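PDB 3E8T: takeout-like protein 1 from Epiphyas postvittana, which binds ubiquinone-8 in an internal pocket and probably serves as a carrier of hydrophobic ligands in insects. Local coordinates for residues E11-A14 and C15-A19; L175-L178 and N179-K183. All blocks are in the same frame, centred on the assembly; numbering follows the deposited sequence.

Interaction 1 (E11-A14 and C15-A19); sequences EDSA and CMTSA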
loop_
_atom_site.group_PDB
_atom_site.type_symbol
_atom_site.label_atom_id
_atom_site.label_comp_id
_atom_site.label_asym_id
_atom_site.label_seq_id
_atom_site.Cartn_x
_atom_site.Cartn_y
_atom_site.Cartn_z
ATOM N N GLU A 11 -18.608 -4.623 -15.768
ATOM C CA GLU A 11 -18.379 -6.044 -15.504
ATOM C C GLU A 11 -17.518 -6.765 -16.540
ATOM O O GLU A 11 -17.359 -7.980 -16.473
ATOM C CB GLU A 11 -19.682 -6.761 -15.257
ATOM C CG GLU A 11 -20.416 -6.155 -14.055
ATOM C CD GLU A 11 -21.507 -7.038 -13.544
ATOM O OE1 GLU A 11 -22.200 -7.647 -14.382
ATOM O OE2 GLU A 11 -21.700 -7.100 -12.300
ATOM N N ASP A 12 -16.935 -6.026 -17.476
ATOM C CA ASP A 12 -15.954 -6.599 -18.377
ATOM C C ASP A 12 -14.595 -6.545 -17.663
ATOM O O ASP A 12 -13.901 -5.533 -17.691
ATOM C CB ASP A 12 -15.996 -5.799 -19.678
ATOM C CG ASP A 12 -14.938 -6.174 -20.684
ATOM O OD1 ASP A 12 -14.095 -7.082 -20.439
ATOM O OD2 ASP A 12 -14.979 -5.538 -21.763
ATOM N N SER A 13 -14.253 -7.640 -17.005
ATOM C CA SER A 13 -13.039 -7.668 -16.161
ATOM C C SER A 13 -11.768 -7.472 -16.960
ATOM O O SER A 13 -10.851 -6.798 -16.518
ATOM C CB SER A 13 -13.051 -8.933 -15.335
ATOM O OG SER A 13 -11.828 -9.253 -14.743
ATOM N N ALA A 14 -11.708 -7.998 -18.180
ATOM C CA ALA A 14 -10.495 -7.806 -18.976
ATOM C C ALA A 14 -10.279 -6.313 -19.282
ATOM O O ALA A 14 -9.162 -5.802 -19.189
ATOM C CB ALA A 14 -10.569 -8.632 -20.274
ATOM N N CYS A 15 -11.351 -5.621 -19.659
ATOM C CA CYS A 15 -11.273 -4.191 -19.916
ATOM C C CYS A 15 -10.929 -3.429 -18.655
ATOM O O CYS A 15 -10.147 -2.502 -18.727
ATOM C CB CYS A 15 -12.628 -3.652 -20.478
ATOM S SG CYS A 15 -12.673 -1.870 -20.820
ATOM N N MET A 16 -11.604 -3.761 -17.572
ATOM C CA MET A 16 -11.351 -3.034 -16.345
ATOM C C MET A 16 -9.929 -3.194 -15.835
ATOM O O MET A 16 -9.340 -2.257 -15.296
ATOM C CB MET A 16 -12.328 -3.447 -15.273
ATOM C CG MET A 16 -13.725 -2.942 -15.543
ATOM S SD MET A 16 -13.828 -1.182 -15.403
ATOM C CE MET A 16 -14.009 -1.042 -13.661
ATOM N N THR A 17 -9.403 -4.392 -16.014
ATOM C CA THR A 17 -8.033 -4.666 -15.650
ATOM C C THR A 17 -7.081 -3.767 -16.440
ATOM O O THR A 17 -6.205 -3.103 -15.867
ATOM C CB THR A 17 -7.698 -6.160 -15.842
ATOM O OG1 THR A 17 -8.574 -6.960 -15.025
ATOM C CG2 THR A 17 -6.238 -6.454 -15.469
ATOM N N SER A 18 -7.264 -3.713 -17.773
ATOM C CA SER A 18 -6.433 -2.844 -18.591
ATOM C C SER A 18 -6.655 -1.358 -18.255
ATOM O O SER A 18 -5.721 -0.575 -18.297
ATOM C CB SER A 18 -6.682 -3.120 -20.080
ATOM O OG SER A 18 -5.971 -2.186 -20.905
ATOM N N ALA A 19 -7.890 -0.963 -17.993
ATOM C CA ALA A 19 -8.202 0.451 -17.718
ATOM C C ALA A 19 -7.496 0.876 -16.434
ATOM O O ALA A 19 -6.924 1.943 -16.371
ATOM C CB ALA A 19 -9.664 0.684 -17.621
#
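Asp12 leans its carboxylate over the first turn of helix 13-28 and caps it: OD1 accepts from Cys15 N at 3.2 Å, an almost straight bond (169° at the hydrogen) that arrives from above the carboxylate plane. A chi1 of 174° swings CG away from Asp12 N to lie beside its own carbonyl carbon, and Asp12 OD2 comes to rest 3.3 Å from Cys15 CB. The sulfur of Cys15 is tied to Cys8 by a disulfide, which fastens the same turn to the loop that precedes the helix. One residue on, Ser13 O is gripped twice by Thr17, from opposite faces of its carbonyl plane: N donates at 2.9 Å and OG1 at 2.7 Å. Ser13 OG and Thr17 OG1 both turn to Val74 of strand 54-77, bonding its O and N respectively. Met16 N closes the first turn on Asp12 O at 2.9 Å, while its bent side chain reaches the bound ubiquinone-8. Replacing Asp12 with an alanine would probably leave Cys15 N without its side-chain acceptor and the first turn freer to fray. A carboxylate at this helix start, facing the positive end of the dipole, is likely to be electrostatically favourable.

Interaction 2 (L175-L178 and N179-K183); sequences LTFL and NQNWK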
loop_
_atom_site.group_PDB
_atom_site.type_symbol
_atom_site.label_atom_id
_atom_site.label_comp_id
_atom_site.label_asym_id
_atom_site.label_seq_id
_atom_site.Cartn_x
_atom_site.Cartn_y
_atom_site.Cartn_z
ATOM N N LEU A 175 20.803 -8.135 10.961
ATOM C CA LEU A 175 20.384 -7.973 9.577
ATOM C C LEU A 175 20.339 -9.300 8.876
ATOM O O LEU A 175 19.433 -9.549 8.076
ATOM C CB LEU A 175 21.269 -6.946 8.891
ATOM C CG LEU A 175 21.126 -5.501 9.425
ATOM C CD1 LEU A 175 22.182 -4.599 8.785
ATOM C CD2 LEU A 175 19.721 -4.961 9.236
ATOM N N THR A 176 21.296 -10.169 9.166
ATOM C CA THR A 176 21.285 -11.520 8.639
ATOM C C THR A 176 20.010 -12.268 9.097
ATOM O O THR A 176 19.360 -12.956 8.318
ATOM C CB THR A 176 22.527 -12.269 9.078
ATOM O OG1 THR A 176 23.709 -11.594 8.578
ATOM C CG2 THR A 176 22.478 -13.725 8.646
ATOM N N PHE A 177 19.710 -12.174 10.365
ATOM C CA PHE A 177 18.521 -12.789 10.958
ATOM C C PHE A 177 17.252 -12.306 10.270
ATOM O O PHE A 177 16.380 -13.122 9.972
ATOM C CB PHE A 177 18.531 -12.469 12.453
ATOM C CG PHE A 177 17.354 -12.980 13.230
ATOM C CD1 PHE A 177 17.352 -14.261 13.703
ATOM C CD2 PHE A 177 16.305 -12.175 13.566
ATOM C CE1 PHE A 177 16.330 -14.692 14.467
ATOM C CE2 PHE A 177 15.304 -12.612 14.322
ATOM C CZ PHE A 177 15.300 -13.870 14.769
ATOM N N LEU A 178 17.115 -11.011 10.072
ATOM C CA LEU A 178 15.936 -10.514 9.437
ATOM C C LEU A 178 15.761 -11.032 8.019
ATOM O O LEU A 178 14.665 -11.454 7.606
ATOM C CB LEU A 178 15.901 -8.998 9.474
ATOM C CG LEU A 178 15.787 -8.405 10.857
ATOM C CD1 LEU A 178 15.991 -6.858 10.803
ATOM C CD2 LEU A 178 14.459 -8.773 11.512
ATOM N N ASN A 179 16.859 -11.014 7.257
ATOM C CA ASN A 179 16.762 -11.469 5.906
ATOM C C ASN A 179 16.497 -12.958 5.839
ATOM O O ASN A 179 15.792 -13.421 4.941
ATOM C CB ASN A 179 18.012 -11.120 5.152
ATOM C CG ASN A 179 18.066 -9.714 4.743
ATOM O OD1 ASN A 179 17.199 -8.910 4.989
ATOM N ND2 ASN A 179 19.044 -9.455 3.912
ATOM N N GLN A 180 17.040 -13.732 6.773
ATOM C CA GLN A 180 16.758 -15.176 6.773
ATOM C C GLN A 180 15.313 -15.494 7.107
ATOM O O GLN A 180 14.744 -16.470 6.593
ATOM C CB GLN A 180 17.641 -15.804 7.802
ATOM C CG GLN A 180 19.022 -15.855 7.230
ATOM C CD GLN A 180 19.990 -16.562 8.093
ATOM O OE1 GLN A 180 19.796 -16.696 9.323
ATOM N NE2 GLN A 180 21.075 -17.035 7.469
ATOM N N ASN A 181 14.717 -14.685 7.946
ATOM C CA ASN A 181 13.383 -14.918 8.448
ATOM C C ASN A 181 12.418 -13.899 7.861
ATOM O O ASN A 181 11.440 -13.552 8.459
ATOM C CB ASN A 181 13.379 -14.863 9.976
ATOM C CG ASN A 181 14.220 -15.949 10.567
ATOM O OD1 ASN A 181 13.832 -17.115 10.586
ATOM N ND2 ASN A 181 15.426 -15.588 11.029
ATOM N N TRP A 182 12.700 -13.503 6.622
ATOM C CA TRP A 182 11.936 -12.428 6.016
ATOM C C TRP A 182 10.461 -12.724 5.936
ATOM O O TRP A 182 9.638 -11.823 6.112
ATOM C CB TRP A 182 12.514 -12.056 4.619
ATOM C CG TRP A 182 12.355 -13.092 3.576
ATOM C CD1 TRP A 182 13.275 -14.072 3.244
ATOM C CD2 TRP A 182 11.202 -13.334 2.764
ATOM N NE1 TRP A 182 12.740 -14.873 2.272
ATOM C CE2 TRP A 182 11.477 -14.462 1.981
ATOM C CE3 TRP A 182 9.960 -12.705 2.644
ATOM C CZ2 TRP A 182 10.582 -14.957 1.058
ATOM C CZ3 TRP A 182 9.077 -13.211 1.757
ATOM C CH2 TRP A 182 9.372 -14.344 0.994
ATOM N N LYS A 183 10.080 -13.958 5.625
ATOM C CA LYS A 183 8.671 -14.227 5.443
ATOM C C LYS A 183 7.907 -14.129 6.762
ATOM O O LYS A 183 6.870 -13.489 6.868
ATOM C CB LYS A 183 8.457 -15.600 4.778
ATOM C CG LYS A 183 7.027 -15.953 4.483
ATOM C CD LYS A 183 6.372 -15.044 3.502
ATOM C CE LYS A 183 4.963 -15.552 3.211
ATOM N NZ LYS A 183 4.359 -14.682 2.179
#
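The Phe177 ring carries the amide nitrogen of Asn181 over one face: ND2 sits 3.5 Å above the ring plane, offset toward the rim, and comes nearest at CD1, 3.6 Å away. Ring and amide planes stand 54° apart, so the amide is neither stacked flat nor upright on the ring. The indole of Trp182 has Lys183 CB over one face and Asn179 O at its edge, in plane. What places the amide nitrogen over the phenyl is a bond to the backbone: Asn181 ND2 donates to Phe177 O at 2.8 Å, with 149° at the hydrogen. The main-chain N of Asn181 reaches that oxygen too, at 3.1 Å, from the opposite face of the carbonyl plane, and makes a weak further bond to Leu178 O. The ring leaves CB on the side away from Phe177 N (chi1 178°), which lays it alongside the end of the helix where Asn181 can reach it; Leu104 and Ile105 also touch this ring.

Gln180 runs next to Thr176 in the same direction, its NE2 3.8 Å from the CG2 methyl, while Thr176 OG1 turns back to Asp172 O. Asn179 sends OD1 to Phe158 N, and Leu178 packs on Phe158 and Leu160 and touches ubiquinone-8, tying this end of the helix to strand 155-160 and the pocket.

Asn181 is the joint between helix 168-180 and helix 182-211. It leaves helical geometry and stands at the N-cap position of the second helix, yet its side chain makes no capping bond there. Its amide instead turns back on the helix it ends, giving the last turn a second donor at Phe177 O and probably stiffening the break between the two helices.

In the fold
Both contacts are local and lie mostly at the surface, at separate places along the long ubiquinone-8 pocket of what is probably the juvenile-hormone-binding-protein-like fold of the takeout family, with centres about 38 Å apart and nearest atoms about 22 Å apart. Each sends buried side chains to the ligand: Met16 and Ala19 in interaction 1, Leu178 in interaction 2. They share no helix. Interaction 1 starts helix 13-28 with a carboxylate cap and a disulfide, beside strand 54-77; interaction 2 marks the change from helix 168-180 to helix 182-211, beside strand 155-160. The side-chain-to-backbone chemistry differs: a charged acceptor takes a backbone N-H at a helix start, a neutral amide donates to a backbone carbonyl at a helix end.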